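Arginyl-tRNA synthetase, putative (Plasmodium falciparum, PDB 5JLD) probably catalyses the ATP-dependent attachment of L-arginine to its cognate tRNA, releasing AMP and diphosphate, as a monomeric class I aminoacyl-tRNA synthetase. Local coordinates at residues T16-S21 and I93-S98; N264-K269 and N403-G408; A330-R335 and E357-L362. All coordinates share one frame; numbering follows the deposited sequence. Where two conformers were deposited one is given.

How the interactions relate
The three contacts illustrate how small apolar contacts within single domains join distant parts of the chain. Interaction 1 belongs to the N-terminal domain and lies remote from the others, its centre about 46 Å from that of interaction 2 and about 41 Å from that of interaction 3. The latter two share the class I catalytic domain. Residues 330-335 and 357-362 fall within the chain that runs between the two segments of interaction 2, yet the nearest atoms of these two contacts remain about 13 Å apart. Interaction 3 touches strand 343-349 of the parallel sheet; interaction 2 touches helix 149-167, whose first turn includes part of the HVGH sequence, the counterpart of the HIGH signature by which class I synthetases generally bind ATP.

Interaction 1: residues T16-S21 and I93-S98; sequences TIFQNS and ITVKLS
Phe18 of helix 10-25 leans on Ile93 and Val95 of strand 93-97, a helix-on-sheet contact in the N-terminal domain, where the helix packs against a four-stranded antiparallel sheet. The contact is wholly apolar. The ring offers an edge rather than a face: CE1 of Phe18 lies 3.7 Å from CG2 of Ile93, a methyl that sits close to the ring plane, and 4.0 Å from CD1 of the same isoleucine. Val95 takes the neighbouring corner of the ring, its CG1 lying near the ring plane by CZ. With CG of Phe18 anti to the carbonyl carbon (chi1 -83°), CE1 and CZ meet the strand. Ile93 and Val95 are two apart on the strand and therefore face the helix together, while Thr94 between them points away.

Other apolar groups complete the core. Ile77 and Cys47 touch Phe18, Ile85 of the adjoining strand touches both Ile93 and Val95, and helix 66-75 packs on Ile93 through Ile73 and Ile74.

Polar bonds lie beyond the contact. Ser21 OG is hydrogen-bonded to Ile73 O, and at the strand's end Ser98, the N-cap residue of helix 99-108, accepts a hydrogen bond at OG from Tyr101 N.

Interaction 2: residues N264-K269 and N403-G408; sequences NILDIK and NLIKEG
Ile405 of helix 401-420 meets Ile265 and Leu266 near the C-terminal end of helix 242-265. The contact between the two segments rests on methyl groups alone and is light. The nearer pair is Leu266 CD2 and Ile405 CD1, 4.1 Å apart, with the two side chains crossing obliquely; beside it, CG2 of Ile265 faces CG2 of Ile405 at a looser 4.5 Å. Ile405 thus uses both of its branches, one against each partner. Its CG1 is anti to the carbonyl carbon (chi1 -65°) and carries CD1 to the leucine, whereas CG2 is left for the isoleucine. Further apolar cover for Ile405 comes from Cys444 and Ile448 of helix 436-453, and Leu266 also rests on Leu152 of helix 149-167.

Backbone hydrogen bonds close helix 242-265, with Asp267 as the C-prime residue. Asp267 has positive phi (55°), Ile268 N reaches back to the carbonyl of the residue before Asn264, and Asp267 N makes a weak bond to Asn264 O. The turn is tied down further by Lys449 NZ, which is hydrogen-bonded to Leu266 O.

One ionic tie leads farther off: Asp267 OD2 is salt-bridged to Lys588 NZ, a residue of the DALR anticodon-binding region. The arrangement as a whole is that of a helix closed by a Schellman motif within the class I catalytic region.

Interaction 3: residues A330-R335 and E357-L362; sequences AALYYR and ETIFDL
Leu332 reaches from helix 326-337 toward Ile359 and Phe360 of helix 353-364, and a single methyl carries the whole of the close contact. CD2 of Leu332 lies 3.8 Å from CG2 of Ile359 and 3.9 Å from CD1 of Phe360, so the leucine tip fits the notch between two consecutive side chains of the facing helix. Against Ile359 the two aliphatic chains meet at a slant; the leucine and Phe360 side chains run at about a right angle to each other, and the methyl abuts the ring edge, near its plane, by CD1 and CE1. The leucine gets there because its CG stands anti to the backbone N (chi1 -166°), which extends the side chain across the gap. Phe360 arrives by a different route: its CB points away from helix 326-337, and the ring bends back to present an edge.

This tight spot is small. The nearest CA atoms, those of Leu332 and Ile359, are 8.6 Å apart, and only three residues of the two segments touch. Leu332 and Ile359 are buried, but Phe360 is partly exposed, so its side is the less enclosed one, though its ring edge is met about as closely. Polar and aromatic groups on other faces of the helices turn to different partners: Asp361 OD2 accepts from Tyr304 OH, and Tyr333 stacks edge-to-face with Trp368.

Both helices flank the parallel sheet of the Rossmann-like catalytic domain. Leu332 rests on Val344 and Tyr346 of strand 343-349, Arg335 is salt-bridged to Asp137 on strand 133-137, and Ile359 touches Leu313 of strand 313-316. Helix 353-364 itself forms the beta-alpha-beta crossover from strand 343-349 to its parallel neighbour 374-380, while helix 326-337 precedes the first of these strands and packs against helix 282-292 through Ala330 and Tyr333.

Interaction 1: residues T16-S21 and I93-S98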
# COMPACT_ATOMS: atom_id res chain seq x y z
N THR A 16 -1.78 12.63 22.51
CA THR A 16 -1.85 12.30 23.93
C THR A 16 -1.65 13.54 24.83
O THR A 16 -2.42 13.77 25.77
CB THR A 16 -0.83 11.22 24.31
OG1 THR A 16 -1.14 10.01 23.62
CG2 THR A 16 -0.85 10.96 25.83
N ILE A 17 -0.62 14.33 24.54
CA ILE A 17 -0.41 15.56 25.33
C ILE A 17 -1.68 16.46 25.38
O ILE A 17 -2.15 16.90 26.46
CB ILE A 17 0.81 16.34 24.78
CG1 ILE A 17 2.09 15.55 25.10
CG2 ILE A 17 0.86 17.81 25.32
CD1 ILE A 17 3.30 16.04 24.37
N PHE A 18 -2.29 16.68 24.21
CA PHE A 18 -3.51 17.49 24.17
C PHE A 18 -4.69 16.82 24.88
O PHE A 18 -5.46 17.49 25.57
CB PHE A 18 -3.88 17.82 22.73
CG PHE A 18 -3.14 19.00 22.19
CD1 PHE A 18 -3.64 20.28 22.34
CD2 PHE A 18 -1.91 18.82 21.55
CE1 PHE A 18 -2.95 21.38 21.85
CE2 PHE A 18 -1.20 19.92 21.06
CZ PHE A 18 -1.73 21.20 21.21
N GLN A 19 -4.84 15.51 24.69
CA GLN A 19 -5.89 14.74 25.35
C GLN A 19 -5.81 14.90 26.87
O GLN A 19 -6.83 15.14 27.54
CB GLN A 19 -5.79 13.24 24.98
CG GLN A 19 -6.97 12.40 25.47
CD GLN A 19 -8.28 12.81 24.84
OE1 GLN A 19 -8.47 12.67 23.63
NE2 GLN A 19 -9.19 13.34 25.66
N ASN A 20 -4.60 14.79 27.40
CA ASN A 20 -4.45 14.94 28.85
C ASN A 20 -4.80 16.38 29.27
O ASN A 20 -5.49 16.58 30.28
CB ASN A 20 -3.04 14.58 29.32
CG ASN A 20 -2.69 13.10 29.06
OD1 ASN A 20 -3.55 12.29 28.72
ND2 ASN A 20 -1.42 12.75 29.25
N SER A 21 -4.35 17.37 28.49
CA SER A 21 -4.71 18.75 28.89
C SER A 21 -6.22 19.01 28.86
O SER A 21 -6.77 19.65 29.75
CB SER A 21 -4.03 19.78 28.01
OG SER A 21 -4.35 21.07 28.48
N ILE A 93 -4.99 25.47 18.01
CA ILE A 93 -3.71 25.61 18.69
C ILE A 93 -2.59 25.02 17.85
O ILE A 93 -2.70 23.90 17.39
CB ILE A 93 -3.73 24.91 20.08
CG1 ILE A 93 -4.76 25.56 21.01
CG2 ILE A 93 -2.36 24.87 20.70
CD1 ILE A 93 -5.13 24.69 22.21
N THR A 94 -1.52 25.76 17.64
CA THR A 94 -0.39 25.25 16.87
C THR A 94 0.83 25.09 17.75
O THR A 94 1.03 25.83 18.72
CB THR A 94 -0.03 26.19 15.69
OG1 THR A 94 0.27 27.49 16.18
CG2 THR A 94 -1.19 26.28 14.67
N VAL A 95 1.64 24.10 17.41
CA VAL A 95 2.89 23.86 18.12
C VAL A 95 4.02 23.65 17.14
O VAL A 95 3.81 23.19 15.99
CB VAL A 95 2.81 22.63 19.06
CG1 VAL A 95 1.80 22.85 20.16
CG2 VAL A 95 2.48 21.35 18.25
N LYS A 96 5.22 24.01 17.60
CA LYS A 96 6.47 23.75 16.91
C LYS A 96 7.33 22.89 17.80
O LYS A 96 7.46 23.16 18.99
CB LYS A 96 7.23 25.05 16.58
CG LYS A 96 6.63 25.90 15.49
CD LYS A 96 7.55 27.09 15.19
CE LYS A 96 6.93 28.04 14.17
NZ LYS A 96 7.71 29.30 14.02
N LEU A 97 7.92 21.85 17.22
CA LEU A 97 8.85 21.03 17.95
C LEU A 97 10.15 21.79 18.13
O LEU A 97 10.60 22.48 17.22
CB LEU A 97 9.09 19.71 17.22
CG LEU A 97 7.80 18.94 16.98
CD1 LEU A 97 8.05 17.78 16.06
CD2 LEU A 97 7.27 18.47 18.33
N SER A 98 10.76 21.66 19.30
CA SER A 98 12.06 22.29 19.56
C SER A 98 13.17 21.67 18.72
O SER A 98 13.10 20.53 18.27
CB SER A 98 12.42 22.18 21.03
OG SER A 98 12.72 20.82 21.34

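Interaction 2: residues N264-K269 and N403-G408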
# COMPACT_ATOMS: atom_id res chain seq x y z
N ASN A 264 7.80 -11.33 -12.34
CA ASN A 264 9.19 -11.13 -11.95
C ASN A 264 9.88 -10.00 -12.73
O ASN A 264 10.91 -9.52 -12.27
CB ASN A 264 9.99 -12.44 -12.00
CG ASN A 264 10.27 -12.89 -13.38
OD1 ASN A 264 10.90 -12.19 -14.16
ND2 ASN A 264 9.86 -14.12 -13.68
N ILE A 265 9.33 -9.56 -13.87
CA ILE A 265 9.76 -8.27 -14.43
C ILE A 265 9.47 -7.13 -13.43
O ILE A 265 10.24 -6.17 -13.30
CB ILE A 265 9.07 -7.95 -15.79
CG1 ILE A 265 9.59 -8.86 -16.89
CG2 ILE A 265 9.31 -6.52 -16.20
CD1 ILE A 265 9.15 -8.45 -18.29
N LEU A 266 8.34 -7.25 -12.73
CA LEU A 266 7.97 -6.30 -11.69
C LEU A 266 8.67 -6.53 -10.33
O LEU A 266 8.55 -5.70 -9.42
CB LEU A 266 6.45 -6.33 -11.49
CG LEU A 266 5.61 -5.82 -12.66
CD1 LEU A 266 4.12 -6.05 -12.39
CD2 LEU A 266 5.90 -4.33 -12.92
N ASP A 267 9.39 -7.64 -10.22
CA ASP A 267 10.00 -8.06 -8.96
C ASP A 267 8.96 -8.16 -7.85
O ASP A 267 9.17 -7.68 -6.74
CB ASP A 267 11.13 -7.11 -8.56
CG ASP A 267 12.40 -7.33 -9.37
OD1 ASP A 267 13.17 -8.25 -9.01
OD2 ASP A 267 12.62 -6.60 -10.35
N ILE A 268 7.83 -8.79 -8.16
CA ILE A 268 6.74 -8.95 -7.20
C ILE A 268 6.38 -10.42 -7.02
O ILE A 268 5.97 -11.09 -7.96
CB ILE A 268 5.47 -8.18 -7.64
CG1 ILE A 268 5.75 -6.68 -7.66
CG2 ILE A 268 4.29 -8.52 -6.71
CD1 ILE A 268 4.59 -5.84 -8.14
N LYS A 269 6.51 -10.92 -5.80
CA LYS A 269 6.18 -12.31 -5.56
C LYS A 269 4.87 -12.46 -4.79
O LYS A 269 4.57 -11.70 -3.87
CB LYS A 269 7.33 -13.00 -4.81
CG LYS A 269 8.64 -12.93 -5.57
CD LYS A 269 9.65 -13.92 -5.03
CE LYS A 269 10.89 -13.95 -5.90
NZ LYS A 269 10.66 -14.65 -7.20
N ASN A 403 4.66 -6.07 -23.45
CA ASN A 403 5.06 -5.16 -24.52
C ASN A 403 4.83 -3.70 -24.16
O ASN A 403 5.58 -2.83 -24.61
CB ASN A 403 4.35 -5.51 -25.83
CG ASN A 403 5.00 -6.68 -26.55
OD1 ASN A 403 4.78 -7.85 -26.22
ND2 ASN A 403 5.83 -6.36 -27.55
N LEU A 404 3.83 -3.42 -23.35
CA LEU A 404 3.64 -2.05 -22.88
C LEU A 404 4.86 -1.61 -22.06
O LEU A 404 5.44 -0.52 -22.28
CB LEU A 404 2.37 -1.94 -22.04
CG LEU A 404 2.11 -0.50 -21.60
CD1 LEU A 404 1.97 0.38 -22.84
CD2 LEU A 404 0.87 -0.41 -20.73
N ILE A 405 5.28 -2.47 -21.15
CA ILE A 405 6.46 -2.17 -20.35
C ILE A 405 7.72 -2.11 -21.22
O ILE A 405 8.58 -1.29 -20.98
CB ILE A 405 6.65 -3.18 -19.21
CG1 ILE A 405 5.50 -3.07 -18.20
CG2 ILE A 405 7.97 -2.91 -18.49
CD1 ILE A 405 5.58 -4.07 -17.03
N LYS A 406 7.84 -2.96 -22.25
CA LYS A 406 9.05 -2.91 -23.08
C LYS A 406 9.07 -1.62 -23.91
O LYS A 406 10.15 -1.08 -24.20
CB LYS A 406 9.16 -4.14 -23.99
CG LYS A 406 8.38 -4.08 -25.29
CD LYS A 406 8.87 -5.12 -26.29
CE LYS A 406 8.99 -6.50 -25.65
NZ LYS A 406 9.56 -7.50 -26.59
N GLU A 407 7.89 -1.13 -24.26
CA GLU A 407 7.76 0.17 -24.92
C GLU A 407 8.25 1.29 -24.01
O GLU A 407 9.03 2.17 -24.43
CB GLU A 407 6.31 0.42 -25.33
CG GLU A 407 6.05 1.85 -25.77
CD GLU A 407 4.72 2.00 -26.49
OE1 GLU A 407 3.84 1.12 -26.32
OE2 GLU A 407 4.57 2.99 -27.23
N GLY A 408 7.77 1.25 -22.76
CA GLY A 408 8.27 2.16 -21.75
C GLY A 408 9.79 2.09 -21.63
O GLY A 408 10.46 3.11 -21.57

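Interaction 3: residues A330-R335 and E357-L362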
# COMPACT_ATOMS: atom_id res chain seq x y z
N ALA A 330 -16.16 -18.69 1.13
CA ALA A 330 -15.30 -19.79 1.56
C ALA A 330 -13.87 -19.32 1.76
O ALA A 330 -13.22 -19.73 2.72
CB ALA A 330 -15.33 -20.97 0.53
N ALA A 331 -13.37 -18.47 0.86
CA ALA A 331 -12.00 -18.01 1.01
C ALA A 331 -11.86 -17.23 2.32
O ALA A 331 -10.87 -17.41 3.03
CB ALA A 331 -11.57 -17.15 -0.18
N LEU A 332 -12.85 -16.39 2.65
CA LEU A 332 -12.70 -15.62 3.90
C LEU A 332 -12.82 -16.56 5.11
O LEU A 332 -12.08 -16.41 6.09
CB LEU A 332 -13.72 -14.49 3.98
CG LEU A 332 -13.50 -13.40 5.04
CD1 LEU A 332 -12.01 -13.02 5.22
CD2 LEU A 332 -14.30 -12.17 4.64
N TYR A 333 -13.74 -17.53 5.04
CA TYR A 333 -13.80 -18.62 6.03
C TYR A 333 -12.43 -19.26 6.28
O TYR A 333 -11.99 -19.45 7.43
CB TYR A 333 -14.79 -19.71 5.60
CG TYR A 333 -14.57 -21.02 6.33
CD1 TYR A 333 -15.12 -21.24 7.59
CD2 TYR A 333 -13.79 -22.03 5.78
CE1 TYR A 333 -14.90 -22.43 8.27
CE2 TYR A 333 -13.56 -23.21 6.45
CZ TYR A 333 -14.13 -23.41 7.69
OH TYR A 333 -13.91 -24.59 8.35
N TYR A 334 -11.76 -19.60 5.18
CA TYR A 334 -10.46 -20.25 5.23
C TYR A 334 -9.41 -19.34 5.87
O TYR A 334 -8.68 -19.77 6.74
CB TYR A 334 -10.02 -20.68 3.82
CG TYR A 334 -8.61 -21.27 3.76
CD1 TYR A 334 -8.38 -22.61 4.06
CD2 TYR A 334 -7.52 -20.47 3.43
CE1 TYR A 334 -7.07 -23.15 4.00
CE2 TYR A 334 -6.24 -20.98 3.37
CZ TYR A 334 -6.02 -22.32 3.66
OH TYR A 334 -4.74 -22.79 3.60
N ARG A 335 -9.36 -18.09 5.43
CA ARG A 335 -8.36 -17.15 5.93
C ARG A 335 -8.55 -16.91 7.43
O ARG A 335 -7.58 -16.82 8.18
CB ARG A 335 -8.43 -15.84 5.14
CG ARG A 335 -8.05 -16.07 3.67
CD ARG A 335 -8.50 -14.97 2.73
NE ARG A 335 -7.94 -15.23 1.40
CZ ARG A 335 -8.10 -14.48 0.32
NH1 ARG A 335 -8.82 -13.35 0.35
NH2 ARG A 335 -7.52 -14.85 -0.81
N GLU A 357 -18.18 -5.55 0.89
CA GLU A 357 -18.78 -5.08 2.12
C GLU A 357 -19.90 -6.06 2.49
O GLU A 357 -20.03 -6.45 3.66
CB GLU A 357 -19.30 -3.64 1.98
CG GLU A 357 -18.18 -2.61 2.05
CD GLU A 357 -18.67 -1.19 2.27
OE1 GLU A 357 -19.60 -0.77 1.55
OE2 GLU A 357 -18.12 -0.51 3.16
N THR A 358 -20.63 -6.52 1.47
CA THR A 358 -21.72 -7.47 1.74
C THR A 358 -21.13 -8.78 2.27
O THR A 358 -21.74 -9.46 3.09
CB THR A 358 -22.58 -7.77 0.50
OG1 THR A 358 -23.05 -6.55 -0.09
CG2 THR A 358 -23.78 -8.62 0.90
N ILE A 359 -19.93 -9.13 1.82
CA ILE A 359 -19.32 -10.34 2.34
C ILE A 359 -18.92 -10.12 3.80
O ILE A 359 -19.16 -10.99 4.65
CB ILE A 359 -18.12 -10.78 1.49
CG1 ILE A 359 -18.63 -11.38 0.17
CG2 ILE A 359 -17.26 -11.83 2.24
CD1 ILE A 359 -17.62 -11.39 -0.94
N PHE A 360 -18.39 -8.93 4.11
CA PHE A 360 -17.85 -8.71 5.45
C PHE A 360 -19.00 -8.76 6.45
O PHE A 360 -18.92 -9.43 7.49
CB PHE A 360 -17.11 -7.37 5.55
CG PHE A 360 -15.89 -7.28 4.68
CD1 PHE A 360 -15.30 -8.42 4.13
CD2 PHE A 360 -15.32 -6.03 4.41
CE1 PHE A 360 -14.18 -8.33 3.32
CE2 PHE A 360 -14.18 -5.93 3.61
CZ PHE A 360 -13.61 -7.08 3.07
N ASP A 361 -20.08 -8.07 6.09
CA ASP A 361 -21.32 -8.10 6.85
C ASP A 361 -21.79 -9.54 7.16
O ASP A 361 -22.27 -9.82 8.26
CB ASP A 361 -22.41 -7.32 6.10
CG ASP A 361 -23.70 -7.19 6.89
OD1 ASP A 361 -23.72 -6.45 7.90
OD2 ASP A 361 -24.70 -7.84 6.51
N LEU A 362 -21.64 -10.46 6.21
CA LEU A 362 -22.05 -11.85 6.51
C LEU A 362 -21.08 -12.49 7.49
O LEU A 362 -21.48 -13.14 8.47
CB LEU A 362 -22.14 -12.69 5.23
CG LEU A 362 -22.25 -14.21 5.43
CD1 LEU A 362 -23.53 -14.61 6.20
CD2 LEU A 362 -22.17 -14.95 4.08